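Local coordinates for protein cyclic nucleotide-gated potassium channel mll3241 (Mesorhizobium loti, PDB 4MUV) that forms a homotetrameric, cyclic nucleotide-regulated potassium channel activated by cAMP, seen here as its cytoplasmic cyclic nucleotide-binding domain with cyclic GMP bound, at residues Gly8-Val11 / Arg12-Gln15; Ala18-Pro21 / Leu22-Lys25; Phe83-Met86 / Ala87-Gly91; Ala112-Gln115 / Met116-Ser120; Glu134-Gly137 / Ala138-Ser141. The protein carries 3 engineered substitutions. All coordinates share one frame; numbering follows the deposited sequence. Where two conformers were deposited one is given.

Contact 1 of 5, residues Gly8-Val11 / Arg12-Gln15. With NA (sodium ion), chain D.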
# COMPACT_ATOMS: atom_id res chain seq x y z
N GLY A 8 -18.54 -2.34 -5.39
CA GLY A 8 -17.36 -2.61 -6.19
C GLY A 8 -16.07 -2.47 -5.41
O GLY A 8 -15.14 -3.22 -5.64
N ASP A 9 -16.01 -1.49 -4.52
CA ASP A 9 -14.80 -1.21 -3.74
C ASP A 9 -14.52 -2.28 -2.70
O ASP A 9 -13.38 -2.41 -2.26
CB ASP A 9 -14.92 0.14 -3.04
CG ASP A 9 -14.64 1.31 -3.96
OD1 ASP A 9 -14.19 1.11 -5.12
OD2 ASP A 9 -14.86 2.47 -3.50
N PHE A 10 -15.54 -3.06 -2.31
CA PHE A 10 -15.45 -4.02 -1.20
C PHE A 10 -15.50 -5.48 -1.60
O PHE A 10 -14.99 -6.32 -0.87
CB PHE A 10 -16.57 -3.75 -0.19
CG PHE A 10 -16.47 -4.60 1.05
CD1 PHE A 10 -15.55 -4.31 2.03
CD2 PHE A 10 -17.30 -5.70 1.22
CE1 PHE A 10 -15.47 -5.10 3.17
CE2 PHE A 10 -17.21 -6.50 2.35
CZ PHE A 10 -16.31 -6.19 3.33
N VAL A 11 -16.14 -5.79 -2.73
CA VAL A 11 -16.54 -7.17 -3.05
C VAL A 11 -15.40 -8.22 -3.02
O VAL A 11 -15.63 -9.39 -2.73
CB VAL A 11 -17.24 -7.19 -4.45
CG1 VAL A 11 -16.30 -6.83 -5.59
CG2 VAL A 11 -17.87 -8.52 -4.73
N ARG A 12 -14.18 -7.78 -3.32
CA ARG A 12 -12.99 -8.63 -3.38
C ARG A 12 -12.14 -8.54 -2.11
O ARG A 12 -11.20 -9.32 -1.92
CB ARG A 12 -12.07 -8.20 -4.56
CG ARG A 12 -12.75 -7.94 -5.92
CD ARG A 12 -11.71 -7.48 -6.95
NE ARG A 12 -10.65 -8.48 -7.04
CZ ARG A 12 -9.42 -8.31 -7.56
NH1 ARG A 12 -8.99 -7.13 -8.01
NH2 ARG A 12 -8.59 -9.36 -7.58
N ASN A 13 -12.43 -7.59 -1.24
CA ASN A 13 -11.42 -7.20 -0.26
C ASN A 13 -11.07 -8.27 0.75
O ASN A 13 -9.90 -8.50 1.03
CB ASN A 13 -11.86 -5.98 0.52
CG ASN A 13 -11.84 -4.72 -0.27
OD1 ASN A 13 -11.58 -4.73 -1.46
ND2 ASN A 13 -12.14 -3.62 0.39
N TRP A 14 -12.09 -8.89 1.34
CA TRP A 14 -11.82 -9.88 2.36
C TRP A 14 -11.04 -11.06 1.78
O TRP A 14 -10.10 -11.55 2.40
CB TRP A 14 -13.11 -10.36 3.01
CG TRP A 14 -12.79 -11.19 4.20
CD1 TRP A 14 -12.83 -12.53 4.27
CD2 TRP A 14 -12.33 -10.73 5.47
NE1 TRP A 14 -12.42 -12.96 5.51
CE2 TRP A 14 -12.12 -11.87 6.27
CE3 TRP A 14 -12.08 -9.46 6.02
CZ2 TRP A 14 -11.66 -11.80 7.55
CZ3 TRP A 14 -11.64 -9.38 7.33
CH2 TRP A 14 -11.43 -10.56 8.08
N GLN A 15 -11.42 -11.52 0.59
CA GLN A 15 -10.71 -12.65 -0.02
C GLN A 15 -9.23 -12.32 -0.18
O GLN A 15 -8.36 -13.16 0.07
CB GLN A 15 -11.33 -13.04 -1.36
CG GLN A 15 -10.59 -14.20 -2.06
CD GLN A 15 -9.49 -13.73 -3.03
OE1 GLN A 15 -9.72 -12.84 -3.85
NE2 GLN A 15 -8.32 -14.35 -2.96
NA NA D . -14.20 4.67 -4.94
O HOH W 1 -13.16 -5.19 -3.79
O HOH W 2 -14.93 -8.60 0.76
O HOH W 3 -14.28 -10.82 -0.52
O HOH W 4 -15.49 7.08 -4.31
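Two donors hold the carbonyl oxygen of Phe10. Asn13 N lies 2.9 Å from Phe10 O with an N-H...O angle of 168°, and water 2 gives a proton to the same oxygen. This i to i+3 backbone bond makes a tight turn. Phe10 O and Trp14 N, which an unbroken helix would join directly, are 4.5 Å apart; water 2 spans them, accepting from Trp14 N. One residue on, water 3 does the same, donating to Val11 O and accepting from Gln15 N. The contact is therefore a hydrated kink between two helices.

The Asn13 side chain folds back beside its own backbone N (chi1 -72°). Its ND2 is held mainly by Leu38 O and Val35 O; a bond to Asp9 O at 3.2 Å is weak and bent. Asn13 OD1 has water 1 at 2.9 Å. The same amide group comes up to the Phe10 ring, with ND2 3.8 Å from CD1. Arg12 N, at the break, donates to water 1 at 2.8 Å. Farther out, Asp9 OD2 binds the sodium ion at 2.7 Å, while Asp9 OD1 forms a salt bridge with Arg41.

Helix 2-10 is thus tied through Asp9 to strand 39-43, and Arg12 reaches Glu64 of strand 58-64. Across the kink, Trp14 packs on Leu31, Val32 and Val35 of helix 28-37.

Contact 2 of 5, residues Ala18-Pro21 / Leu22-Lys25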
# COMPACT_ATOMS: atom_id res chain seq x y z
N ALA A 18 -6.23 -11.97 2.99
CA ALA A 18 -5.47 -13.11 3.51
C ALA A 18 -4.03 -13.13 2.96
O ALA A 18 -3.16 -13.74 3.55
CB ALA A 18 -6.18 -14.42 3.15
N ALA A 19 -3.78 -12.41 1.86
CA ALA A 19 -2.45 -12.32 1.26
C ALA A 19 -1.56 -11.20 1.86
O ALA A 19 -0.47 -10.94 1.36
CB ALA A 19 -2.57 -12.12 -0.24
N VAL A 20 -2.00 -10.56 2.93
CA VAL A 20 -1.24 -9.46 3.55
C VAL A 20 -0.76 -9.87 4.94
O VAL A 20 -1.49 -9.73 5.90
CB VAL A 20 -2.10 -8.17 3.66
CG1 VAL A 20 -1.26 -7.01 4.24
CG2 VAL A 20 -2.64 -7.78 2.30
N PRO A 21 0.50 -10.32 5.04
CA PRO A 21 0.99 -10.79 6.33
C PRO A 21 0.92 -9.74 7.42
O PRO A 21 0.70 -10.08 8.58
CB PRO A 21 2.46 -11.13 6.06
CG PRO A 21 2.49 -11.46 4.63
CD PRO A 21 1.51 -10.53 3.99
N LEU A 22 1.11 -8.49 7.05
CA LEU A 22 1.09 -7.42 8.03
C LEU A 22 -0.17 -7.46 8.88
O LEU A 22 -0.13 -7.14 10.06
CB LEU A 22 1.20 -6.05 7.33
CG LEU A 22 1.42 -4.85 8.24
CD1 LEU A 22 2.77 -4.96 8.96
CD2 LEU A 22 1.36 -3.56 7.42
N PHE A 23 -1.28 -7.86 8.27
CA PHE A 23 -2.58 -7.76 8.93
C PHE A 23 -2.95 -9.00 9.72
O PHE A 23 -3.95 -8.99 10.42
CB PHE A 23 -3.68 -7.45 7.92
CG PHE A 23 -3.56 -6.07 7.28
CD1 PHE A 23 -2.86 -5.04 7.89
CD2 PHE A 23 -4.16 -5.83 6.06
CE1 PHE A 23 -2.76 -3.77 7.30
CE2 PHE A 23 -4.07 -4.58 5.44
CZ PHE A 23 -3.36 -3.54 6.06
N GLN A 24 -2.16 -10.06 9.60
CA GLN A 24 -2.27 -11.19 10.51
C GLN A 24 -1.92 -10.58 11.88
O GLN A 24 -2.32 -11.06 12.92
CB GLN A 24 -1.27 -12.28 10.12
CG GLN A 24 -1.76 -13.70 10.10
CD GLN A 24 -0.64 -14.68 9.77
OE1 GLN A 24 0.53 -14.44 10.09
NE2 GLN A 24 -1.00 -15.77 9.12
N LYS A 25 -1.16 -9.49 11.87
CA LYS A 25 -0.75 -8.84 13.10
C LYS A 25 -1.86 -8.07 13.85
O LYS A 25 -1.57 -7.45 14.88
CB LYS A 25 0.47 -7.94 12.85
CG LYS A 25 1.68 -8.75 12.43
CD LYS A 25 2.82 -7.86 11.96
CE LYS A 25 3.96 -8.68 11.40
NZ LYS A 25 4.82 -7.88 10.49
O HOH W 5 2.43 -11.99 9.78
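Val20 and Phe23 pack against each other in a short run of i to i+3 turns linking helix 13-17 to helix 28-37, probably the counterpart of the 3-10 loop in the N3A motif of cyclic nucleotide-binding domains. The evidence is a pair of overlapping backbone bonds, Phe23 N to Val20 O at 3.0 Å and Gln24 N to Pro21 O at 3.0 Å.

The tight part is apolar. Val20 and Phe23 run side by side, pointing the same way, and Val20 CG1 lies over one face of the ring, 3.6 Å from Phe23 CD2. It sits 24° off the ring normal, a CH-pi contact displaced toward the rim. With CG1 anti to the backbone N (chi1 -177°), this methyl also comes within 4.1 Å of Leu22 CB. Phe61 of strand 58-64 meets the Phe23 ring, and Leu22 continues the packing onto Ile127 and Phe128 of helix 122-139.

The other side is looser and more exposed. Pro21 turns its ring to the surface, and Gln24 was modelled in two conformers, so the place of its amide is less certain. Here water 5 donates to Pro21 O at 2.8 Å and, with that reservation, to Gln24 OE1.

Contact 3 of 5, residues Phe83-Met86 / Ala87-Gly91. With PCG (cyclic guanosine monophosphate), chain C.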
# COMPACT_ATOMS: atom_id res chain seq x y z
N PHE A 83 3.63 -0.52 -0.57
CA PHE A 83 4.33 0.70 -0.98
C PHE A 83 3.42 1.90 -0.86
O PHE A 83 2.20 1.77 -0.83
CB PHE A 83 4.87 0.53 -2.41
CG PHE A 83 3.81 0.38 -3.46
CD1 PHE A 83 3.31 -0.86 -3.79
CD2 PHE A 83 3.34 1.49 -4.14
CE1 PHE A 83 2.33 -0.98 -4.77
CE2 PHE A 83 2.36 1.36 -5.11
CZ PHE A 83 1.86 0.14 -5.42
N GLY A 84 4.04 3.09 -0.79
CA GLY A 84 3.32 4.34 -0.65
C GLY A 84 3.24 4.86 0.77
O GLY A 84 2.72 5.94 1.00
N GLU A 85 3.78 4.08 1.71
CA GLU A 85 3.78 4.51 3.11
C GLU A 85 4.67 5.72 3.37
O GLU A 85 4.39 6.50 4.25
CB GLU A 85 4.21 3.36 4.04
CG GLU A 85 5.70 2.96 4.02
CD GLU A 85 6.12 2.32 2.70
OE1 GLU A 85 5.26 1.69 2.03
OE2 GLU A 85 7.30 2.45 2.32
N MET A 86 5.72 5.90 2.59
CA MET A 86 6.69 6.94 2.93
C MET A 86 6.08 8.32 2.87
O MET A 86 6.31 9.13 3.77
CB MET A 86 7.92 6.84 2.04
CG MET A 86 8.75 5.60 2.31
SD MET A 86 10.01 5.23 1.08
CE MET A 86 11.18 6.53 1.45
N ALA A 87 5.29 8.61 1.84
CA ALA A 87 4.68 9.93 1.72
C ALA A 87 3.67 10.17 2.83
O ALA A 87 3.50 11.30 3.29
CB ALA A 87 4.00 10.07 0.39
N LEU A 88 3.00 9.10 3.25
CA LEU A 88 2.02 9.24 4.33
C LEU A 88 2.66 9.53 5.68
O LEU A 88 2.10 10.28 6.49
CB LEU A 88 1.13 8.01 4.42
CG LEU A 88 0.37 7.62 3.16
CD1 LEU A 88 -0.55 6.42 3.41
CD2 LEU A 88 -0.43 8.79 2.63
N ILE A 89 3.84 8.96 5.91
CA ILE A 89 4.57 9.21 7.16
C ILE A 89 5.28 10.55 7.21
O ILE A 89 5.29 11.20 8.24
CB ILE A 89 5.67 8.19 7.37
CG1 ILE A 89 5.06 6.82 7.53
CG2 ILE A 89 6.52 8.55 8.65
CD1 ILE A 89 6.07 5.69 7.36
N SER A 90 5.95 10.92 6.13
CA SER A 90 6.77 12.13 6.12
C SER A 90 5.99 13.39 5.69
O SER A 90 6.41 14.50 5.99
CB SER A 90 7.99 11.93 5.21
OG SER A 90 7.58 11.88 3.86
N GLY A 91 4.86 13.22 5.01
CA GLY A 91 4.13 14.33 4.39
C GLY A 91 4.79 14.86 3.13
O GLY A 91 4.34 15.82 2.52
PA PCG C . 6.38 6.74 -1.46
O1A PCG C . 5.11 7.27 -0.83
O2A PCG C . 7.57 7.63 -1.41
O5' PCG C . 6.09 6.40 -2.94
C5' PCG C . 6.93 5.60 -3.63
C4' PCG C . 7.10 4.29 -2.84
O4' PCG C . 7.95 3.22 -3.40
C3' PCG C . 7.63 4.57 -1.60
O3' PCG C . 6.72 5.35 -0.76
C2' PCG C . 7.94 3.12 -1.05
O2' PCG C . 6.80 2.63 -0.34
C1' PCG C . 8.21 2.35 -2.19
N9 PCG C . 9.52 1.80 -2.32
C8 PCG C . 9.87 0.47 -2.34
N7 PCG C . 11.19 0.31 -2.35
C5 PCG C . 11.71 1.58 -2.34
C6 PCG C . 13.07 2.05 -2.34
O6 PCG C . 14.10 1.33 -2.36
N1 PCG C . 13.19 3.42 -2.32
C2 PCG C . 12.12 4.30 -2.25
N2 PCG C . 12.36 5.62 -2.22
N3 PCG C . 10.81 3.88 -2.25
C4 PCG C . 10.68 2.48 -2.29
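Met86 O is gripped by one residue twice: Ser90 N lies 3.0 Å from it, close to the direction of the C=O bond, and Ser90 OG donates from 38° above the carbonyl plane. Met86, Glu85 and Ala87 lose most surface here, in the first turn of helix 85-90, the short helix of the phosphate-binding cassette.

Each of the three also faces the cyclic GMP. Met86 SD comes to 3.6 Å from ribose C2', its chain extended at chi2 and bent at chi3, while CE turns toward the guanine. The same side chain packs on Arg135 and Arg136 of helix 122-139. Replacing Met86 by alanine takes away this sulfur arm and would probably open a gap between the ribose and these arginines. Glu85 bends at chi2 (-68°), so that OE2 can accept from the ribose O2' at 2.7 Å. Gly84 N donates to the same hydroxyl at 2.8 Å, in a bond of 155°. Meanwhile Glu85 O takes Ile89 N at 3.0 Å, and Ile89 lays its CG1 alongside that carbonyl. Ala87 N donates to phosphate O1A at 3.0 Å.

The ribose hydroxyl is thus both donor and acceptor, read by a backbone N-H and a carboxylate that also bridges to Arg135. With an amide of the first helical turn spent on the phosphate, the helix start would be expected to help stabilise its negative charge, alongside Arg94.

Contact 4 of 5, residues Ala112-Gln115 / Met116-Ser120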
# COMPACT_ATOMS: atom_id res chain seq x y z
N ALA A 112 -6.41 8.82 5.61
CA ALA A 112 -7.12 8.90 6.87
C ALA A 112 -7.13 7.54 7.56
O ALA A 112 -6.99 7.43 8.78
CB ALA A 112 -8.54 9.36 6.67
N ASP A 113 -7.34 6.50 6.78
CA ASP A 113 -7.43 5.15 7.34
C ASP A 113 -6.05 4.60 7.73
O ASP A 113 -5.94 3.85 8.69
CB ASP A 113 -8.16 4.25 6.36
CG ASP A 113 -9.54 4.76 6.09
OD1 ASP A 113 -10.33 4.85 7.05
OD2 ASP A 113 -9.81 5.09 4.94
N PHE A 114 -5.01 5.01 7.01
CA PHE A 114 -3.64 4.74 7.42
C PHE A 114 -3.35 5.36 8.78
O PHE A 114 -2.71 4.72 9.63
CB PHE A 114 -2.68 5.29 6.36
CG PHE A 114 -1.22 5.22 6.73
CD1 PHE A 114 -0.47 4.09 6.44
CD2 PHE A 114 -0.58 6.29 7.34
CE1 PHE A 114 0.86 4.03 6.73
CE2 PHE A 114 0.77 6.23 7.63
CZ PHE A 114 1.48 5.09 7.34
N GLN A 115 -3.78 6.61 9.00
CA GLN A 115 -3.54 7.23 10.30
C GLN A 115 -4.31 6.50 11.40
O GLN A 115 -3.80 6.32 12.50
CB GLN A 115 -3.88 8.72 10.31
CG GLN A 115 -3.18 9.55 9.23
CD GLN A 115 -1.67 9.49 9.25
OE1 GLN A 115 -1.05 9.00 10.19
NE2 GLN A 115 -1.06 9.97 8.19
N MET A 116 -5.54 6.08 11.11
CA MET A 116 -6.29 5.32 12.10
C MET A 116 -5.58 4.01 12.41
O MET A 116 -5.48 3.63 13.57
CB MET A 116 -7.70 5.03 11.65
CG MET A 116 -8.39 4.11 12.61
SD MET A 116 -10.17 4.19 12.55
CE MET A 116 -10.46 5.78 13.30
N LEU A 117 -5.09 3.33 11.38
CA LEU A 117 -4.36 2.08 11.59
C LEU A 117 -3.13 2.30 12.47
O LEU A 117 -2.89 1.54 13.39
CB LEU A 117 -3.96 1.50 10.24
CG LEU A 117 -3.08 0.24 10.22
CD1 LEU A 117 -3.71 -0.93 11.00
CD2 LEU A 117 -2.78 -0.18 8.76
N CYS A 118 -2.33 3.31 12.16
CA CYS A 118 -1.13 3.59 12.94
C CYS A 118 -1.47 3.97 14.38
O CYS A 118 -0.75 3.59 15.29
CB CYS A 118 -0.30 4.68 12.28
SG CYS A 118 0.49 4.16 10.75
N SER A 119 -2.54 4.74 14.59
CA SER A 119 -2.92 5.14 15.94
C SER A 119 -3.44 3.96 16.75
O SER A 119 -3.35 3.97 17.96
CB SER A 119 -3.92 6.31 15.90
OG SER A 119 -5.20 5.98 15.44
N SER A 120 -3.98 2.95 16.05
CA SER A 120 -4.56 1.77 16.68
C SER A 120 -3.51 0.72 17.01
O SER A 120 -3.59 0.09 18.07
CB SER A 120 -5.63 1.17 15.76
OG SER A 120 -6.75 2.05 15.61
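The Phe114 ring carries Cys118 SG over one face: the sulfur is 3.9 Å from the ring centroid and 19° off its normal, a sulfur-aromatic contact. Leu88 of helix 85-90 sets its CD1 on the opposite face, and at the edge, in the ring plane, Gln115 NE2 lies 3.8 Å from Phe114 CD2. Phe128 of helix 122-139 also meets this ring.

The ring and the sulfur are one helical turn apart. Phe114 CG is anti to its backbone N (chi1 173°), which carries the ring out from the side of the helix, while Cys118 SG swings beside its own backbone N and leans back over it, nearest at CZ, 3.7 Å away. The backbone beneath is regular: Cys118 N donates to Phe114 O at 2.9 Å, and Leu117 N to Asp113 O at the same length.

Where helix 111-120 runs out, Met116 O collects several donors. Ser120 N and Ser119 OG each approach it at 3.0 Å; a further bond from Ser120 OG is doubtful, since that residue was modelled in two conformers.

Leu117, on the same helix, packs on Ile34 of helix 28-37 and on Phe128. The contact is probably held mainly by dispersion: a polarisable sulfur and a leucine methyl lie on opposite faces of the aromatic ring, while the Ser119 hydroxyl adds a donor to a carbonyl that Ser120 N already engages.

Contact 5 of 5, residues Glu134-Gly137 / Ala138-Ser141. Engineered in segment 138-141: Asp139 (natural residue Ala). With PCG (cyclic guanosine monophosphate), chain C.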
# COMPACT_ATOMS: atom_id res chain seq x y z
N GLU A 134 14.40 1.90 5.99
CA GLU A 134 15.13 0.94 5.19
C GLU A 134 15.24 1.41 3.74
O GLU A 134 16.28 1.27 3.12
CB GLU A 134 14.38 -0.39 5.28
CG GLU A 134 14.95 -1.51 4.45
CD GLU A 134 13.98 -2.65 4.24
OE1 GLU A 134 13.18 -2.92 5.17
OE2 GLU A 134 14.01 -3.25 3.14
N ARG A 135 14.12 1.90 3.22
CA ARG A 135 14.03 2.31 1.82
C ARG A 135 14.86 3.58 1.59
O ARG A 135 15.58 3.68 0.61
CB ARG A 135 12.56 2.40 1.39
CG ARG A 135 11.97 0.99 1.27
CD ARG A 135 10.48 0.93 1.19
NE ARG A 135 10.08 -0.46 0.98
CZ ARG A 135 8.83 -0.89 0.82
NH1 ARG A 135 7.81 -0.08 0.94
NH2 ARG A 135 8.63 -2.16 0.56
N ARG A 136 14.79 4.53 2.51
CA ARG A 136 15.68 5.69 2.47
C ARG A 136 17.15 5.24 2.51
O ARG A 136 17.99 5.81 1.83
CB ARG A 136 15.39 6.68 3.61
CG ARG A 136 14.08 7.45 3.48
CD ARG A 136 14.00 8.36 2.25
NE ARG A 136 12.79 9.18 2.27
CZ ARG A 136 12.38 10.01 1.30
NH1 ARG A 136 13.08 10.16 0.19
NH2 ARG A 136 11.25 10.70 1.45
N GLY A 137 17.44 4.20 3.29
CA GLY A 137 18.80 3.68 3.40
C GLY A 137 19.27 3.06 2.11
O GLY A 137 20.42 3.24 1.67
N ALA A 138 18.36 2.33 1.47
CA ALA A 138 18.69 1.74 0.18
C ALA A 138 18.97 2.83 -0.84
O ALA A 138 19.93 2.73 -1.62
CB ALA A 138 17.53 0.85 -0.29
N ASP A 139 18.18 3.89 -0.82
CA ASP A 139 18.35 5.00 -1.77
C ASP A 139 19.68 5.73 -1.60
O ASP A 139 20.15 6.34 -2.56
CB ASP A 139 17.26 6.06 -1.57
CG ASP A 139 15.88 5.58 -1.91
OD1 ASP A 139 15.69 4.51 -2.55
OD2 ASP A 139 14.92 6.30 -1.49
N ALA A 140 20.22 5.70 -0.40
CA ALA A 140 21.41 6.45 -0.04
C ALA A 140 22.67 5.75 -0.46
O ALA A 140 23.73 6.35 -0.35
CB ALA A 140 21.41 6.69 1.45
N SER A 141 22.55 4.51 -0.91
CA SER A 141 23.67 3.62 -1.22
C SER A 141 23.74 3.38 -2.73
O SER A 141 22.77 2.93 -3.35
CB SER A 141 23.52 2.25 -0.52
OG SER A 141 22.77 2.27 0.70
PA PCG C . 6.38 6.74 -1.46
O1A PCG C . 5.11 7.27 -0.83
O2A PCG C . 7.57 7.63 -1.41
O5' PCG C . 6.09 6.40 -2.94
C5' PCG C . 6.93 5.60 -3.63
C4' PCG C . 7.10 4.29 -2.84
O4' PCG C . 7.95 3.22 -3.40
C3' PCG C . 7.63 4.57 -1.60
O3' PCG C . 6.72 5.35 -0.76
C2' PCG C . 7.94 3.12 -1.05
O2' PCG C . 6.80 2.63 -0.34
C1' PCG C . 8.21 2.35 -2.19
N9 PCG C . 9.52 1.80 -2.32
C8 PCG C . 9.87 0.47 -2.34
N7 PCG C . 11.19 0.31 -2.35
C5 PCG C . 11.71 1.58 -2.34
C6 PCG C . 13.07 2.05 -2.34
O6 PCG C . 14.10 1.33 -2.36
N1 PCG C . 13.19 3.42 -2.32
C2 PCG C . 12.12 4.30 -2.25
N2 PCG C . 12.36 5.62 -2.22
N3 PCG C . 10.81 3.88 -2.25
C4 PCG C . 10.68 2.48 -2.29
O HOH W 6 15.39 8.77 -0.51
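Arg135 and Asp139, a turn apart on one helix, meet the guanine from different directions. Asp139 comes at the base's edge: OD1 accepts from guanine N1 at 2.7 Å along an almost straight bond of 176°, and OD2 accepts from N2, also at 2.7 Å. Asp139 is engineered, alanine being the natural residue. Arg135 instead runs flat beneath the base. Its chain is extended from CG to NE, so that CB, CG and CD follow the ring system, with CG 3.7 Å from guanine C5. Farther on, the guanidinium presents a face to C8, which stands 3.4 Å above its plane, and NH1 forms a salt bridge with Glu85.

This is helix 122-139, the C-terminal helix that closes over the ligand in cyclic nucleotide-binding domains. A smaller residue such as alanine in place of Arg135 would probably leave Glu85 without its charge partner and the guanine without the side chain that underlies it.

Arg136 points elsewhere, past Met86 and Ser95, and meets Asp139 through water: water 6 accepts from Arg136 NH1 at 2.8 Å and donates to Asp139 OD2. Their charged atoms stay 4.6 Å apart (NH1 to OD2), with OD2 well out of the guanidinium plane, so no N-H is aimed at it.

Near the C terminus of the chain, Gly137 O receives Ser141 OG at 2.7 Å and Ala140 N from the opposite face of the carbonyl plane.

From the N terminus, all five contacts are local and follow in series, none enclosing or crossing another. Contact 1 bridges the break between helices 2-10 and 13-17, about 16 Å centre to centre from contact 2, which closes the turn leading toward helix 28-37. Contact 2 reaches contact 4 directly, Phe23 CE1 lying 3.9 Å from Leu117 CD2, so this turn packs on helix 111-120. Contact 4 in turn receives Ile89 of contact 3, whose CG1 sits 4.0 Å from Phe114 CZ. Contacts 3 and 5 share the cyclic GMP and a Glu85–Arg135 salt bridge, joining the cassette helix to helix 122-139 around the ligand.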